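Local coordinates for protein RpfR (Cronobacter turicensis, PDB 6DGG) that contains a PAS domain, a small sensory fold of helices packed on an antiparallel sheet, and here holds lauric acid in its pocket, at residues 61-73 with 80-92. Residues are numbered along the deposited sequence; the frame is centred on the assembly and turned at random.
Sequences GFFRNGSSYEVER and GQRLFLFRNKFVH. With DAO (lauric acid), chain B.
Y69, V71 and R73 pair with N88, F86 and F84 through six backbone hydrogen bonds, joining residues 69-73 of strand 69-77 to strand 80-90 as antiparallel neighbours in a PAS hairpin whose axes approach to 4.7 Å. The face carrying these residues lines the lauric acid pocket. Y69 has CG between its backbone N and carbonyl carbon (chi1 70°), which lays the ring beside N88, whose CB sits over one face, 4.0 Å from the ring centroid. Y69 OH donates a hydrogen bond to lauric acid O2 (2.7 Å), which lies at the ring edge near its plane. R73 bends at chi2 and chi3, bringing its guanidinium edge-on to the other oxygen, with NH2 2.6 Å from O1; E51 takes NH1 in a salt bridge. The flat apolar ring of F86 suits the hydrocarbon chain, with lauric acid C5 over its centre, 3.6 Å above the plane. The reverse face is more polar, and there the side chains of E70 and R87 lie side by side and touch through their CG atoms, while the R87 guanidinium turns to T107 and S105. At the C-terminal end of strand 80-90, F90 packs against the last turns of helix 49-65: F62 CE2 lies over its face, and the F90 edge points at the face of F63 (centroids 5.2 Å apart, planes at 88°). The chemistry implies an amphipathic site: phenol and guanidinium, together with S55 and N58, hold the carboxylate, whose charge R73 probably balances, while F86 offers the chain an apolar surface.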
# COMPACT_ATOMS: atom_id res chain seq x y z
N GLY A 61 -10.18 6.04 -9.00
CA GLY A 61 -11.04 7.17 -8.69
C GLY A 61 -10.29 8.31 -8.03
O GLY A 61 -10.53 9.48 -8.34
N PHE A 62 -9.38 7.98 -7.12
CA PHE A 62 -8.58 9.00 -6.44
C PHE A 62 -7.80 9.83 -7.44
O PHE A 62 -7.72 11.06 -7.33
CB PHE A 62 -7.63 8.33 -5.44
CG PHE A 62 -6.76 9.30 -4.69
CD1 PHE A 62 -7.27 10.05 -3.65
CD2 PHE A 62 -5.42 9.45 -5.03
CE1 PHE A 62 -6.46 10.95 -2.96
CE2 PHE A 62 -4.61 10.35 -4.35
CZ PHE A 62 -5.14 11.10 -3.32
N PHE A 63 -7.21 9.17 -8.45
CA PHE A 63 -6.43 9.92 -9.43
C PHE A 63 -7.30 10.81 -10.30
O PHE A 63 -6.79 11.80 -10.85
CB PHE A 63 -5.55 8.98 -10.26
CG PHE A 63 -4.20 8.74 -9.64
CD1 PHE A 63 -4.03 7.77 -8.66
CD2 PHE A 63 -3.11 9.50 -10.01
CE1 PHE A 63 -2.79 7.57 -8.07
CE2 PHE A 63 -1.88 9.31 -9.43
CZ PHE A 63 -1.71 8.34 -8.46
N ARG A 64 -8.59 10.51 -10.41
CA ARG A 64 -9.49 11.38 -11.16
C ARG A 64 -9.85 12.62 -10.36
O ARG A 64 -9.65 13.75 -10.82
CB ARG A 64 -10.75 10.61 -11.56
CG ARG A 64 -11.72 11.47 -12.35
CD ARG A 64 -12.89 10.66 -12.86
NE ARG A 64 -13.88 11.53 -13.49
CZ ARG A 64 -13.83 11.93 -14.76
NH1 ARG A 64 -14.78 12.73 -15.24
NH2 ARG A 64 -12.84 11.54 -15.55
N ASN A 65 -10.39 12.44 -9.15
CA ASN A 65 -10.95 13.58 -8.43
C ASN A 65 -10.88 13.39 -6.92
O ASN A 65 -11.69 13.95 -6.18
CB ASN A 65 -12.40 13.84 -8.86
CG ASN A 65 -13.28 12.59 -8.78
OD1 ASN A 65 -12.89 11.57 -8.21
ND2 ASN A 65 -14.47 12.69 -9.34
N GLY A 66 -9.90 12.63 -6.44
CA GLY A 66 -9.87 12.25 -5.04
C GLY A 66 -9.29 13.33 -4.14
O GLY A 66 -8.41 14.10 -4.52
N SER A 67 -9.83 13.37 -2.92
CA SER A 67 -9.24 14.08 -1.80
C SER A 67 -8.64 13.04 -0.86
O SER A 67 -9.00 11.87 -0.89
CB SER A 67 -10.32 14.88 -1.07
OG SER A 67 -10.95 15.79 -1.95
N SER A 68 -7.70 13.49 -0.02
CA SER A 68 -7.04 12.56 0.89
C SER A 68 -8.08 11.85 1.75
O SER A 68 -9.10 12.42 2.12
CB SER A 68 -6.05 13.31 1.80
OG SER A 68 -6.72 14.11 2.75
N TYR A 69 -7.79 10.59 2.08
CA TYR A 69 -8.81 9.75 2.69
C TYR A 69 -8.15 8.63 3.48
O TYR A 69 -6.94 8.38 3.38
CB TYR A 69 -9.75 9.18 1.63
CG TYR A 69 -9.12 8.14 0.71
CD1 TYR A 69 -8.33 8.53 -0.37
CD2 TYR A 69 -9.32 6.78 0.93
CE1 TYR A 69 -7.76 7.58 -1.22
CE2 TYR A 69 -8.75 5.82 0.09
CZ TYR A 69 -7.97 6.23 -0.97
OH TYR A 69 -7.39 5.30 -1.81
N GLU A 70 -8.96 7.94 4.27
CA GLU A 70 -8.55 6.74 4.98
C GLU A 70 -9.41 5.57 4.53
O GLU A 70 -10.58 5.73 4.16
CB GLU A 70 -8.68 6.89 6.51
CG GLU A 70 -7.77 7.93 7.08
CD GLU A 70 -7.83 8.04 8.59
OE1 GLU A 70 -8.43 7.16 9.25
OE2 GLU A 70 -7.26 9.03 9.09
N VAL A 71 -8.81 4.38 4.57
CA VAL A 71 -9.49 3.17 4.16
C VAL A 71 -8.89 2.01 4.95
O VAL A 71 -7.72 2.05 5.33
CB VAL A 71 -9.35 2.95 2.64
CG1 VAL A 71 -7.91 2.64 2.27
CG2 VAL A 71 -10.29 1.85 2.15
N GLU A 72 -9.70 0.97 5.16
CA GLU A 72 -9.23 -0.27 5.76
C GLU A 72 -9.16 -1.35 4.69
O GLU A 72 -10.10 -1.52 3.89
CB GLU A 72 -10.13 -0.71 6.93
CG GLU A 72 -10.20 0.31 8.06
CD GLU A 72 -11.05 -0.12 9.23
OE1 GLU A 72 -11.40 -1.32 9.33
OE2 GLU A 72 -11.38 0.75 10.06
N ARG A 73 -8.03 -2.06 4.65
CA ARG A 73 -7.77 -3.04 3.61
C ARG A 73 -7.16 -4.28 4.25
O ARG A 73 -6.21 -4.17 5.03
CB ARG A 73 -6.77 -2.45 2.60
CG ARG A 73 -6.72 -3.07 1.23
CD ARG A 73 -7.57 -2.27 0.27
NE ARG A 73 -8.95 -2.65 0.44
CZ ARG A 73 -10.01 -1.94 0.06
NH1 ARG A 73 -11.21 -2.43 0.27
NH2 ARG A 73 -9.87 -0.76 -0.50
N GLY A 80 -0.32 -14.65 6.86
CA GLY A 80 -1.72 -14.53 6.50
C GLY A 80 -2.21 -13.10 6.41
O GLY A 80 -1.45 -12.12 6.47
N GLN A 81 -3.52 -12.98 6.26
CA GLN A 81 -4.11 -11.66 6.07
C GLN A 81 -4.12 -10.86 7.37
O GLN A 81 -4.45 -11.38 8.44
CB GLN A 81 -5.53 -11.79 5.50
CG GLN A 81 -5.56 -12.33 4.06
CD GLN A 81 -6.93 -12.21 3.42
OE1 GLN A 81 -7.23 -11.20 2.78
NE2 GLN A 81 -7.76 -13.23 3.58
N ARG A 82 -3.75 -9.59 7.25
CA ARG A 82 -3.79 -8.63 8.34
C ARG A 82 -4.52 -7.39 7.85
O ARG A 82 -4.44 -7.03 6.68
CB ARG A 82 -2.36 -8.25 8.76
CG ARG A 82 -1.54 -9.44 9.24
CD ARG A 82 -1.92 -9.86 10.64
NE ARG A 82 -1.41 -8.92 11.63
CZ ARG A 82 -1.45 -9.11 12.94
NH1 ARG A 82 -1.97 -10.23 13.44
NH2 ARG A 82 -0.97 -8.20 13.76
N LEU A 83 -5.24 -6.74 8.75
CA LEU A 83 -6.03 -5.56 8.39
C LEU A 83 -5.21 -4.31 8.65
O LEU A 83 -4.65 -4.15 9.73
CB LEU A 83 -7.33 -5.54 9.19
CG LEU A 83 -8.33 -4.45 8.81
CD1 LEU A 83 -8.84 -4.63 7.39
CD2 LEU A 83 -9.49 -4.41 9.78
N PHE A 84 -5.16 -3.42 7.67
CA PHE A 84 -4.42 -2.17 7.78
C PHE A 84 -5.34 -0.99 7.56
O PHE A 84 -6.23 -1.03 6.70
CB PHE A 84 -3.31 -2.09 6.73
CG PHE A 84 -2.14 -2.96 7.03
CD1 PHE A 84 -2.15 -4.29 6.69
CD2 PHE A 84 -1.03 -2.44 7.67
CE1 PHE A 84 -1.07 -5.10 6.98
CE2 PHE A 84 0.06 -3.24 7.97
CZ PHE A 84 0.03 -4.57 7.63
N LEU A 85 -5.12 0.07 8.33
CA LEU A 85 -5.66 1.39 8.04
C LEU A 85 -4.64 2.09 7.17
O LEU A 85 -3.49 2.26 7.59
CB LEU A 85 -5.83 2.20 9.31
CG LEU A 85 -6.26 3.68 9.10
CD1 LEU A 85 -7.75 3.74 8.85
CD2 LEU A 85 -5.88 4.60 10.25
N PHE A 86 -5.06 2.53 5.99
CA PHE A 86 -4.20 3.30 5.11
C PHE A 86 -4.70 4.74 5.05
O PHE A 86 -5.89 4.99 4.83
CB PHE A 86 -4.15 2.68 3.71
CG PHE A 86 -3.25 1.50 3.63
CD1 PHE A 86 -1.88 1.66 3.62
CD2 PHE A 86 -3.77 0.22 3.56
CE1 PHE A 86 -1.04 0.56 3.55
CE2 PHE A 86 -2.93 -0.88 3.50
CZ PHE A 86 -1.57 -0.70 3.50
N ARG A 87 -3.78 5.67 5.33
CA ARG A 87 -4.02 7.09 5.16
C ARG A 87 -3.39 7.47 3.83
O ARG A 87 -2.16 7.37 3.68
CB ARG A 87 -3.37 7.87 6.30
CG ARG A 87 -3.68 7.34 7.71
CD ARG A 87 -2.63 7.84 8.71
NE ARG A 87 -2.74 7.23 10.05
CZ ARG A 87 -2.31 6.01 10.35
NH1 ARG A 87 -1.77 5.21 9.43
NH2 ARG A 87 -2.44 5.57 11.59
N ASN A 88 -4.21 7.90 2.87
CA ASN A 88 -3.80 8.02 1.48
C ASN A 88 -3.91 9.46 1.00
O ASN A 88 -4.93 10.13 1.22
CB ASN A 88 -4.66 7.11 0.61
CG ASN A 88 -4.29 5.65 0.76
OD1 ASN A 88 -3.36 5.29 1.49
ND2 ASN A 88 -5.01 4.79 0.07
N LYS A 89 -2.86 9.94 0.33
CA LYS A 89 -2.86 11.30 -0.19
C LYS A 89 -1.83 11.37 -1.31
O LYS A 89 -0.93 10.53 -1.40
CB LYS A 89 -2.51 12.32 0.90
CG LYS A 89 -1.08 12.19 1.42
CD LYS A 89 -0.79 13.17 2.53
CE LYS A 89 0.61 12.97 3.08
NZ LYS A 89 0.76 11.67 3.78
N PHE A 90 -1.97 12.39 -2.14
CA PHE A 90 -0.98 12.66 -3.17
C PHE A 90 0.30 13.18 -2.53
O PHE A 90 0.28 13.84 -1.48
CB PHE A 90 -1.48 13.74 -4.12
CG PHE A 90 -2.48 13.26 -5.13
CD1 PHE A 90 -2.14 12.30 -6.07
CD2 PHE A 90 -3.75 13.79 -5.16
CE1 PHE A 90 -3.06 11.87 -7.00
CE2 PHE A 90 -4.68 13.36 -6.08
CZ PHE A 90 -4.33 12.41 -7.01
N VAL A 91 1.43 12.92 -3.20
CA VAL A 91 2.64 13.67 -2.91
C VAL A 91 2.34 15.15 -3.09
O VAL A 91 1.67 15.56 -4.04
CB VAL A 91 3.77 13.23 -3.86
CG1 VAL A 91 5.00 14.11 -3.68
CG2 VAL A 91 4.13 11.78 -3.62
N HIS A 92 2.86 15.96 -2.17
CA HIS A 92 2.68 17.41 -2.25
C HIS A 92 3.23 17.95 -3.57
O HIS A 92 4.44 17.96 -3.79
CB HIS A 92 3.39 18.09 -1.08
CG HIS A 92 3.28 19.58 -1.09
ND1 HIS A 92 3.98 20.37 -1.98
CD2 HIS A 92 2.57 20.43 -0.30
CE1 HIS A 92 3.70 21.64 -1.75
NE2 HIS A 92 2.85 21.70 -0.74
O1 DAO B . -7.76 0.63 -1.22
O2 DAO B . -8.05 2.78 -1.24
C1 DAO B . -7.28 1.78 -1.33
C2 DAO B . -5.77 1.93 -1.61
C3 DAO B . -4.92 1.04 -0.68
C4 DAO B . -3.46 0.86 -1.14
C5 DAO B . -2.67 0.07 -0.08
C6 DAO B . -1.22 -0.31 -0.43
C7 DAO B . -0.94 -1.74 0.10
C8 DAO B . 0.50 -2.03 0.54
C9 DAO B . 0.53 -3.41 1.22
C10 DAO B . 1.93 -4.02 1.37
C11 DAO B . 2.63 -3.62 2.67
C12 DAO B . 2.15 -4.48 3.85